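Local coordinates for protein metal-independent carbonic anhydrase (Nostoc sp. PCC 7120 = FACHB-418, PDB 7C5W) that catalyses the hydration of carbon dioxide to bicarbonate without any metal cofactor, working as a homotetramer built as a dimer of dimers, at residues Val20-Thr25 / Lys159-Lys164; Ala31-Trp36 / Lys153-Leu158; Glu120-Ala125 / Asn138-Asp143; Thr149-Thr154 / Ser172-Glu177. All blocks are in the same frame, centred on the assembly; numbering follows the deposited sequence.

Interaction 1: residues Val20-Thr25 / Lys159-Lys164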
# COMPACT_ATOMS: atom_id res chain seq x y z
N VAL A 20 13.40 -4.81 5.65
CA VAL A 20 12.88 -3.45 5.37
C VAL A 20 11.42 -3.44 5.81
O VAL A 20 10.69 -4.35 5.43
CB VAL A 20 13.05 -3.08 3.89
CG1 VAL A 20 12.76 -1.60 3.64
CG2 VAL A 20 14.44 -3.44 3.38
N ASN A 21 11.03 -2.45 6.62
CA ASN A 21 9.64 -2.28 7.10
C ASN A 21 9.14 -0.88 6.73
O ASN A 21 9.43 0.06 7.47
CB ASN A 21 9.51 -2.54 8.60
CG ASN A 21 8.06 -2.60 9.01
OD1 ASN A 21 7.17 -2.52 8.16
ND2 ASN A 21 7.80 -2.73 10.30
N ARG A 22 8.39 -0.77 5.63
CA ARG A 22 7.75 0.48 5.16
C ARG A 22 6.37 0.67 5.80
O ARG A 22 5.75 1.72 5.57
CB ARG A 22 7.59 0.42 3.65
CG ARG A 22 8.90 0.20 2.93
CD ARG A 22 8.82 0.80 1.55
NE ARG A 22 9.86 1.80 1.38
CZ ARG A 22 9.64 3.06 1.07
NH1 ARG A 22 8.42 3.53 0.89
NH2 ARG A 22 10.67 3.86 0.92
N ALA A 23 5.89 -0.33 6.54
CA ALA A 23 4.58 -0.28 7.22
C ALA A 23 4.69 0.64 8.44
O ALA A 23 5.77 0.73 9.01
CB ALA A 23 4.16 -1.68 7.63
N ILE A 24 3.59 1.27 8.82
CA ILE A 24 3.46 2.07 10.06
C ILE A 24 2.87 1.17 11.16
O ILE A 24 1.94 0.40 10.86
CB ILE A 24 2.59 3.32 9.80
CG1 ILE A 24 3.24 4.25 8.77
CG2 ILE A 24 2.29 4.05 11.10
CD1 ILE A 24 2.33 5.35 8.26
N THR A 25 3.40 1.28 12.38
CA THR A 25 2.86 0.64 13.61
C THR A 25 2.00 1.66 14.36
O THR A 25 2.20 2.88 14.14
CB THR A 25 3.97 0.18 14.55
OG1 THR A 25 4.54 1.37 15.10
CG2 THR A 25 5.03 -0.66 13.86
N LYS A 159 4.84 7.16 5.69
CA LYS A 159 6.22 6.78 6.09
C LYS A 159 7.12 6.93 4.86
O LYS A 159 6.94 6.15 3.90
CB LYS A 159 6.22 5.36 6.65
CG LYS A 159 7.55 4.86 7.21
CD LYS A 159 7.36 3.60 8.01
CE LYS A 159 8.45 3.34 9.02
NZ LYS A 159 8.00 2.42 10.09
N ASP A 160 8.01 7.93 4.87
CA ASP A 160 8.88 8.27 3.71
C ASP A 160 9.98 7.22 3.57
O ASP A 160 10.08 6.32 4.44
CB ASP A 160 9.46 9.68 3.82
CG ASP A 160 10.33 9.92 5.04
OD1 ASP A 160 10.85 8.93 5.62
OD2 ASP A 160 10.46 11.10 5.43
N ASP A 161 10.76 7.32 2.48
CA ASP A 161 11.86 6.39 2.12
C ASP A 161 12.86 6.29 3.28
O ASP A 161 13.61 5.31 3.30
CB ASP A 161 12.55 6.82 0.81
CG ASP A 161 11.74 6.62 -0.47
OD1 ASP A 161 10.77 5.83 -0.45
OD2 ASP A 161 12.09 7.25 -1.51
N HIS A 162 12.83 7.23 4.24
CA HIS A 162 13.76 7.29 5.40
C HIS A 162 13.06 6.84 6.69
O HIS A 162 13.66 6.99 7.77
CB HIS A 162 14.35 8.70 5.55
CG HIS A 162 15.07 9.17 4.32
ND1 HIS A 162 16.33 8.72 3.99
CD2 HIS A 162 14.69 10.02 3.34
CE1 HIS A 162 16.71 9.27 2.85
NE2 HIS A 162 15.72 10.08 2.43
N GLY A 163 11.82 6.33 6.59
CA GLY A 163 11.10 5.70 7.72
C GLY A 163 10.50 6.70 8.70
O GLY A 163 10.12 6.28 9.81
N LYS A 164 10.38 7.98 8.32
CA LYS A 164 9.77 9.03 9.18
C LYS A 164 8.34 9.31 8.69
O LYS A 164 8.10 9.33 7.46
CB LYS A 164 10.63 10.30 9.19

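Interaction 2: residues Ala31-Trp36 / Lys153-Leu158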
# COMPACT_ATOMS: atom_id res chain seq x y z
N ALA A 31 3.14 8.43 18.43
CA ALA A 31 4.37 9.25 18.53
C ALA A 31 4.25 10.48 17.61
O ALA A 31 4.45 11.59 18.12
CB ALA A 31 5.59 8.42 18.20
N ALA A 32 3.93 10.29 16.33
CA ALA A 32 3.80 11.38 15.34
C ALA A 32 2.69 12.36 15.76
O ALA A 32 2.90 13.57 15.60
CB ALA A 32 3.56 10.81 13.96
N GLN A 33 1.56 11.88 16.28
CA GLN A 33 0.48 12.73 16.84
C GLN A 33 1.08 13.64 17.92
O GLN A 33 0.87 14.86 17.84
CB GLN A 33 -0.68 11.91 17.42
CG GLN A 33 -1.55 11.21 16.38
CD GLN A 33 -2.81 10.66 17.00
OE1 GLN A 33 -2.77 9.98 18.03
NE2 GLN A 33 -3.96 10.99 16.43
N LYS A 34 1.80 13.05 18.89
CA LYS A 34 2.38 13.76 20.07
C LYS A 34 3.43 14.78 19.60
O LYS A 34 3.48 15.88 20.17
CB LYS A 34 2.98 12.79 21.09
N ALA A 35 4.21 14.44 18.58
CA ALA A 35 5.29 15.28 18.01
C ALA A 35 4.69 16.55 17.39
O ALA A 35 5.35 17.60 17.44
CB ALA A 35 6.12 14.51 17.01
N TRP A 36 3.49 16.45 16.81
CA TRP A 36 2.80 17.63 16.21
C TRP A 36 2.37 18.58 17.33
O TRP A 36 2.60 19.80 17.21
CB TRP A 36 1.61 17.20 15.37
CG TRP A 36 0.90 18.36 14.75
CD1 TRP A 36 1.14 18.87 13.51
CD2 TRP A 36 -0.14 19.17 15.33
NE1 TRP A 36 0.30 19.93 13.27
CE2 TRP A 36 -0.50 20.13 14.36
CE3 TRP A 36 -0.83 19.17 16.55
CZ2 TRP A 36 -1.48 21.09 14.59
CZ3 TRP A 36 -1.81 20.11 16.77
CH2 TRP A 36 -2.14 21.05 15.80
N LYS A 153 -10.34 16.44 14.54
CA LYS A 153 -9.12 16.39 13.68
C LYS A 153 -8.93 15.03 13.00
O LYS A 153 -8.90 14.00 13.72
CB LYS A 153 -7.85 16.69 14.48
CG LYS A 153 -6.67 17.11 13.61
CD LYS A 153 -5.48 17.55 14.39
CE LYS A 153 -5.71 18.81 15.19
NZ LYS A 153 -5.72 20.02 14.33
N THR A 154 -8.72 15.07 11.68
CA THR A 154 -8.25 13.93 10.86
C THR A 154 -6.81 14.19 10.39
O THR A 154 -6.60 15.25 9.79
CB THR A 154 -9.16 13.70 9.66
OG1 THR A 154 -10.45 13.43 10.20
CG2 THR A 154 -8.70 12.56 8.77
N TRP A 155 -5.88 13.28 10.67
CA TRP A 155 -4.49 13.25 10.12
C TRP A 155 -4.32 12.03 9.21
O TRP A 155 -4.91 10.97 9.51
CB TRP A 155 -3.45 13.16 11.23
CG TRP A 155 -3.04 14.46 11.84
CD1 TRP A 155 -2.57 15.57 11.19
CD2 TRP A 155 -2.97 14.75 13.24
NE1 TRP A 155 -2.24 16.54 12.10
CE2 TRP A 155 -2.47 16.07 13.36
CE3 TRP A 155 -3.27 14.03 14.40
CZ2 TRP A 155 -2.29 16.68 14.60
CZ3 TRP A 155 -3.08 14.64 15.63
CH2 TRP A 155 -2.60 15.94 15.72
N GLN A 156 -3.49 12.15 8.17
CA GLN A 156 -2.96 10.96 7.45
C GLN A 156 -1.43 11.07 7.42
O GLN A 156 -0.94 12.10 6.98
CB GLN A 156 -3.53 10.86 6.04
CG GLN A 156 -3.19 9.54 5.35
CD GLN A 156 -3.74 9.46 3.94
OE1 GLN A 156 -3.59 8.46 3.24
NE2 GLN A 156 -4.38 10.52 3.50
N PHE A 157 -0.74 10.05 7.92
CA PHE A 157 0.73 9.97 7.94
C PHE A 157 1.20 9.03 6.83
O PHE A 157 0.63 7.93 6.69
CB PHE A 157 1.20 9.49 9.31
CG PHE A 157 0.82 10.44 10.43
CD1 PHE A 157 1.59 11.56 10.70
CD2 PHE A 157 -0.33 10.22 11.17
CE1 PHE A 157 1.23 12.43 11.71
CE2 PHE A 157 -0.68 11.10 12.19
CZ PHE A 157 0.09 12.20 12.45
N LEU A 158 2.20 9.47 6.07
CA LEU A 158 2.96 8.62 5.12
C LEU A 158 4.38 8.41 5.67
O LEU A 158 5.01 9.39 6.11
CB LEU A 158 2.98 9.32 3.75
CG LEU A 158 3.80 8.63 2.67
CD1 LEU A 158 3.21 7.28 2.32
CD2 LEU A 158 3.87 9.50 1.42

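Interaction 3: residues Glu120-Ala125 / Asn138-Asp143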
# COMPACT_ATOMS: atom_id res chain seq x y z
N GLU A 120 -3.68 17.67 24.04
CA GLU A 120 -4.20 16.33 24.43
C GLU A 120 -4.82 15.67 23.18
O GLU A 120 -5.66 16.32 22.54
CB GLU A 120 -5.21 16.52 25.56
CG GLU A 120 -5.52 15.24 26.33
CD GLU A 120 -6.57 15.42 27.41
OE1 GLU A 120 -6.74 16.57 27.88
OE2 GLU A 120 -7.22 14.42 27.78
N ILE A 121 -4.40 14.44 22.85
CA ILE A 121 -4.95 13.66 21.70
C ILE A 121 -5.99 12.67 22.22
O ILE A 121 -5.62 11.85 23.08
CB ILE A 121 -3.84 12.93 20.94
CG1 ILE A 121 -2.59 13.80 20.75
CG2 ILE A 121 -4.38 12.40 19.62
CD1 ILE A 121 -2.81 15.00 19.87
N LYS A 122 -7.21 12.72 21.69
CA LYS A 122 -8.32 11.79 22.03
C LYS A 122 -8.82 11.12 20.76
O LYS A 122 -9.79 11.61 20.14
CB LYS A 122 -9.45 12.52 22.76
CG LYS A 122 -9.11 12.93 24.18
CD LYS A 122 -10.30 12.91 25.12
CE LYS A 122 -9.88 13.08 26.57
NZ LYS A 122 -10.95 12.65 27.50
N ASN A 123 -8.19 10.01 20.39
CA ASN A 123 -8.49 9.24 19.16
C ASN A 123 -9.84 8.54 19.32
O ASN A 123 -10.10 7.98 20.40
CB ASN A 123 -7.34 8.29 18.83
CG ASN A 123 -6.10 9.05 18.42
OD1 ASN A 123 -6.20 10.11 17.81
ND2 ASN A 123 -4.92 8.52 18.75
N ALA A 124 -10.67 8.61 18.29
CA ALA A 124 -11.92 7.84 18.17
C ALA A 124 -11.62 6.55 17.39
O ALA A 124 -12.26 5.53 17.68
CB ALA A 124 -12.98 8.67 17.50
N ALA A 125 -10.69 6.60 16.43
CA ALA A 125 -10.38 5.47 15.53
C ALA A 125 -9.06 5.71 14.79
O ALA A 125 -8.71 6.88 14.53
CB ALA A 125 -11.51 5.26 14.55
N ASN A 138 -10.68 13.85 18.65
CA ASN A 138 -10.55 15.20 19.22
C ASN A 138 -9.08 15.48 19.51
O ASN A 138 -8.32 14.53 19.78
CB ASN A 138 -11.43 15.38 20.46
CG ASN A 138 -12.90 15.39 20.11
OD1 ASN A 138 -13.32 16.04 19.15
ND2 ASN A 138 -13.68 14.65 20.88
N VAL A 139 -8.71 16.76 19.38
CA VAL A 139 -7.46 17.35 19.92
C VAL A 139 -7.86 18.56 20.76
O VAL A 139 -8.68 19.37 20.31
CB VAL A 139 -6.48 17.71 18.79
CG1 VAL A 139 -5.16 18.23 19.34
CG2 VAL A 139 -6.25 16.53 17.86
N ILE A 140 -7.33 18.64 21.97
CA ILE A 140 -7.65 19.71 22.95
C ILE A 140 -6.37 20.51 23.19
O ILE A 140 -5.39 19.94 23.69
CB ILE A 140 -8.25 19.11 24.23
CG1 ILE A 140 -9.55 18.36 23.92
CG2 ILE A 140 -8.44 20.18 25.29
CD1 ILE A 140 -9.96 17.35 24.97
N ILE A 141 -6.39 21.78 22.77
CA ILE A 141 -5.22 22.70 22.83
C ILE A 141 -5.56 23.78 23.86
O ILE A 141 -6.57 24.51 23.68
CB ILE A 141 -4.94 23.27 21.42
CG1 ILE A 141 -5.03 22.17 20.36
CG2 ILE A 141 -3.60 23.98 21.38
CD1 ILE A 141 -5.01 22.67 18.94
N THR A 142 -4.76 23.85 24.94
CA THR A 142 -5.00 24.72 26.12
C THR A 142 -3.90 25.77 26.20
O THR A 142 -2.71 25.40 26.08
CB THR A 142 -5.11 23.85 27.37
OG1 THR A 142 -5.88 22.71 26.99
CG2 THR A 142 -5.77 24.57 28.53
N ASP A 143 -4.28 27.04 26.40
CA ASP A 143 -3.33 28.19 26.44
C ASP A 143 -2.82 28.40 27.87
O ASP A 143 -3.23 27.63 28.76
CB ASP A 143 -3.97 29.46 25.85
CG ASP A 143 -5.17 29.99 26.62
OD1 ASP A 143 -5.48 29.43 27.69
OD2 ASP A 143 -5.78 30.96 26.13
O HOH W 1 -7.43 12.59 17.66

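Interaction 4: residues Thr149-Thr154 / Ser172-Glu177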
# COMPACT_ATOMS: atom_id res chain seq x y z
N THR A 149 -9.43 24.94 23.64
CA THR A 149 -10.02 24.86 22.27
C THR A 149 -10.04 23.39 21.86
O THR A 149 -8.96 22.79 21.72
CB THR A 149 -9.21 25.70 21.27
OG1 THR A 149 -9.17 27.05 21.72
CG2 THR A 149 -9.80 25.64 19.88
N THR A 150 -11.23 22.83 21.70
CA THR A 150 -11.46 21.44 21.23
C THR A 150 -11.72 21.48 19.72
O THR A 150 -12.58 22.28 19.29
CB THR A 150 -12.56 20.77 22.06
OG1 THR A 150 -12.08 20.66 23.39
CG2 THR A 150 -12.94 19.39 21.57
N VAL A 151 -10.98 20.67 18.95
CA VAL A 151 -11.20 20.50 17.49
C VAL A 151 -11.50 19.03 17.19
O VAL A 151 -11.04 18.15 17.95
CB VAL A 151 -9.96 20.98 16.70
CG1 VAL A 151 -9.75 22.48 16.84
CG2 VAL A 151 -8.71 20.23 17.09
N ASP A 152 -12.26 18.79 16.12
CA ASP A 152 -12.39 17.47 15.46
C ASP A 152 -11.29 17.37 14.40
O ASP A 152 -11.35 18.19 13.46
CB ASP A 152 -13.77 17.32 14.82
CG ASP A 152 -14.92 17.62 15.76
OD1 ASP A 152 -14.80 17.30 16.97
OD2 ASP A 152 -15.96 18.13 15.27
N LYS A 153 -10.34 16.44 14.54
CA LYS A 153 -9.12 16.39 13.68
C LYS A 153 -8.93 15.03 13.00
O LYS A 153 -8.90 14.00 13.72
CB LYS A 153 -7.85 16.69 14.48
CG LYS A 153 -6.67 17.11 13.61
CD LYS A 153 -5.48 17.55 14.39
CE LYS A 153 -5.71 18.81 15.19
NZ LYS A 153 -5.72 20.02 14.33
N THR A 154 -8.72 15.07 11.68
CA THR A 154 -8.25 13.93 10.86
C THR A 154 -6.81 14.19 10.39
O THR A 154 -6.60 15.25 9.79
CB THR A 154 -9.16 13.70 9.66
OG1 THR A 154 -10.45 13.43 10.20
CG2 THR A 154 -8.70 12.56 8.77
N SER A 172 -8.97 19.83 10.14
CA SER A 172 -9.34 20.29 11.51
C SER A 172 -10.59 21.16 11.41
O SER A 172 -10.63 22.03 10.53
CB SER A 172 -8.19 21.03 12.14
OG SER A 172 -8.30 21.04 13.55
N SER A 173 -11.58 20.92 12.28
CA SER A 173 -12.87 21.65 12.31
C SER A 173 -13.34 21.87 13.76
O SER A 173 -13.20 20.94 14.61
CB SER A 173 -13.92 20.92 11.50
OG SER A 173 -14.16 19.61 12.01
N LEU A 174 -13.90 23.06 14.02
CA LEU A 174 -14.60 23.36 15.29
C LEU A 174 -15.83 22.46 15.38
O LEU A 174 -16.51 22.25 14.38
CB LEU A 174 -14.97 24.84 15.33
CG LEU A 174 -13.80 25.81 15.41
CD1 LEU A 174 -14.29 27.25 15.32
CD2 LEU A 174 -12.99 25.60 16.69
N PRO A 175 -16.12 21.88 16.56
CA PRO A 175 -17.32 21.06 16.72
C PRO A 175 -18.58 21.85 16.30
O PRO A 175 -18.73 22.98 16.72
CB PRO A 175 -17.32 20.73 18.23
CG PRO A 175 -15.85 20.83 18.63
CD PRO A 175 -15.31 21.96 17.78
N TYR A 176 -19.43 21.25 15.47
CA TYR A 176 -20.71 21.86 15.02
C TYR A 176 -21.56 22.20 16.25
O TYR A 176 -21.72 21.32 17.11
CB TYR A 176 -21.47 20.94 14.07
CG TYR A 176 -22.84 21.46 13.68
CD1 TYR A 176 -22.98 22.72 13.12
CD2 TYR A 176 -23.98 20.70 13.89
CE1 TYR A 176 -24.23 23.21 12.77
CE2 TYR A 176 -25.23 21.18 13.54
CZ TYR A 176 -25.36 22.44 12.97
OH TYR A 176 -26.58 22.92 12.63
N GLU A 177 -22.02 23.45 16.32
CA GLU A 177 -22.92 23.98 17.39
C GLU A 177 -24.25 24.40 16.75
O GLU A 177 -24.24 25.30 15.87
CB GLU A 177 -22.23 25.13 18.14

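Interaction 1: residues Val20-Thr25 / Lys159-Lys164
Lys159 reaches along the chain at Asn21 to Ile24, and its successive atoms meet different parts of that segment. CB lies 3.8 Å from CG1 of Ile24, the two side chains sliding past one another in opposite directions. With CG anti to the backbone N (chi1 -176°) and the rest of the chain extended, the methylenes run out past the backbone carbonyls. CG and CD both pass Arg22 O, CG at 4.0 Å and CD at 3.5 Å, and CE comes within 3.8 Å of Asn21 O. At the tip, NZ donates to Ala23 O over 3.0 Å, the donor tilted somewhat from the carbonyl plane; the same ammonium forms a salt bridge with Glu28 on helix 26-50. An alanine here is likely to leave Ala23 O and Glu28 without their charged mate and to open a gap beside the carbonyls of Asn21, Arg22 and Ala23.

A second polar link lies at the turn. NH2 of Arg22 meets OD1 of Asp161 in a salt bridge, at the edge of the guanidinium, the two planes 63° apart. The modelled separation is very short, so its exact length is doubtful. Asp161 belongs to a type I turn from Asp160 to Gly163, where Asp160 OD1 accepts from His162 N at 3.0 Å, an Asx turn, and from Lys164 N at 2.9 Å, from opposite faces of the carboxylate, while OD2 forms a salt bridge with Arg166. Phe71 of the third subunit is a cation-pi partner of Arg22. Lys159, through Ala23 O and Glu28, thus fastens the N-terminal segment to this hairpin, with the arginine-aspartate pair probably a second tie.

Interaction 2: residues Ala31-Trp36 / Lys153-Leu158
Trp36 and Trp155 meet in a T-shaped stack: the edge of the Trp155 six-membered ring points at a face of Trp36, with CZ2 of Trp155 3.4 Å from CD2 of Trp36. The ring planes stand at 64°; Trp36 holds CG opposite its backbone nitrogen, which brings the indole face to Trp155. Nearly one turn earlier in the helix, Gln33 comes to the edge of the same Trp155 indole, its NE2 3.7 Å from CE3 of Trp155, while the amide is turned 71° from the ring. Ala32 completes the row through a CH-pi contact, its CB 4.0 Å from the centroid of the Phe157 ring and over the face.

These contacts lay helix 26-50 across the sheet of this alpha-plus-beta subunit, the helix and strand segments making an angle of 116°. Within the strand, Trp155 is sandwiched: Phe157 CZ stands over one face, and Lys153 CD lies 3.3 Å above the opposite face, toward the rim.

Further out, Tyr67 takes the Trp36 NE1 hydrogen bond. Asn123 ND2 bonds Gln33 OE1 and, with a weak bond from NE2 to Thr135 OG1, helps to fix that amide. His170 meets both indoles. Lys153 NZ is hydrogen-bonded to Ser172 OG, and the nearest side-chain atoms of Lys153 and Thr79, which binds hydrogencarbonate, are about 4 Å apart.

Interaction 3: residues Glu120-Ala125 / Asn138-Asp143
Glu120 to Lys122 pair with Asn138 to Ile140 in the antiparallel hairpin of strands 116-128 and 132-143, the first of these lying at the outer side of the sheet within the chain. Four backbone hydrogen bonds hold the pair. Glu120 and Ile140 exchange two of them, each of 2.9 Å, from Glu120 N to Ile140 O and from Ile140 N to Glu120 O. Lys122 and Asn138 form the second hydrogen-bonded pair, in which Lys122 N reaches Asn138 O at 2.9 Å and Asn138 N reaches Lys122 O at 2.8 Å. Between the two lies the non-hydrogen-bonded pair of Ile121 and Val139. Here CA of Val139 makes a CA-H...O contact with O of Glu120, 3.3 Å away.

Apolar contact is confined to Ile121 and Val139, which lie side by side and point the same way, CD1 of Ile121 4.0 Å from CG1 of Val139. Val139 puts CG1 anti to its backbone nitrogen (chi1 -176°), which brings that branch toward Ile121. This face turns to helix 26-50, where Gln33 touches Ile121. The other face carries Glu120, Lys122, Asn138 and Ile140, a largely polar set.

Irregularity and water mark the end of the pairing. Ala124 and Ala125 both face Met136, a classic beta bulge, and the chain turns a corner there. Just before it, one water donates to Asn123 OD1 at 2.8 Å and to Asn138 O at 3.0 Å, so that Asn138 O accepts from both Lys122 N and the water.

Interaction 4: residues Thr149-Thr154 / Ser172-Glu177
Ser172 OG is gripped by two groups: NZ of Lys153 donates to it over 2.9 Å, and Thr79, which binds hydrogencarbonate, is hydrogen-bonded to the same hydroxyl. The lysine gets there by bending at chi3 (-65°) and chi4 (-75°), which folds its NZ back toward the neighbouring strand. Val151 lines the hydroxyl with carbon, its CB 3.6 Å from Ser172 OG. An isoleucine in place of Lys153 would probably leave Ser172 OG without this donor and so less firmly set toward Thr79.

Backbone bonds pair the two strands of this antiparallel hairpin, 148-159 and 165-173. Asp152 N donates to Ser173 O at 2.8 Å, nearly along the C=O axis, and Ser173 N returns a bond of 3.0 Å to Asp152 O. Past the strand, Pro175 closes over the end of the contact, with CD 3.1 Å from Thr150 O and CA 3.5 Å from Asp152 OD2.

Lys153 and Ser172 face the side where Thr79 lies, consistent with a part in positioning it, while on the other face the Ser173 hydroxyl is held by His171 of the fourth subunit. NZ of Lys153 thus acts as a donor that helps to orient Ser172 OG beside the bicarbonate-binding threonine.

From the N terminus, the 20-25 segment opens the widest loop, which interaction 1 closes at the turn after strand 148-159. Helix 26-50 follows directly and opens interaction 2, nested inside that loop and touching interaction 1 where Ile24 meets Phe157. Interaction 3, the hairpin of 116-128 and 132-143, is nested in turn within interaction 2, and Gln33 links the two through Asn123. Interaction 4 comes after interaction 3 in series, bound to it by the backbone pairing of Val139 with Val151. It crosses interaction 1 and shares Lys153 and Thr154 with interaction 2. Together they tie the N-terminal segment, its long helix and four sheet strands into one subunit.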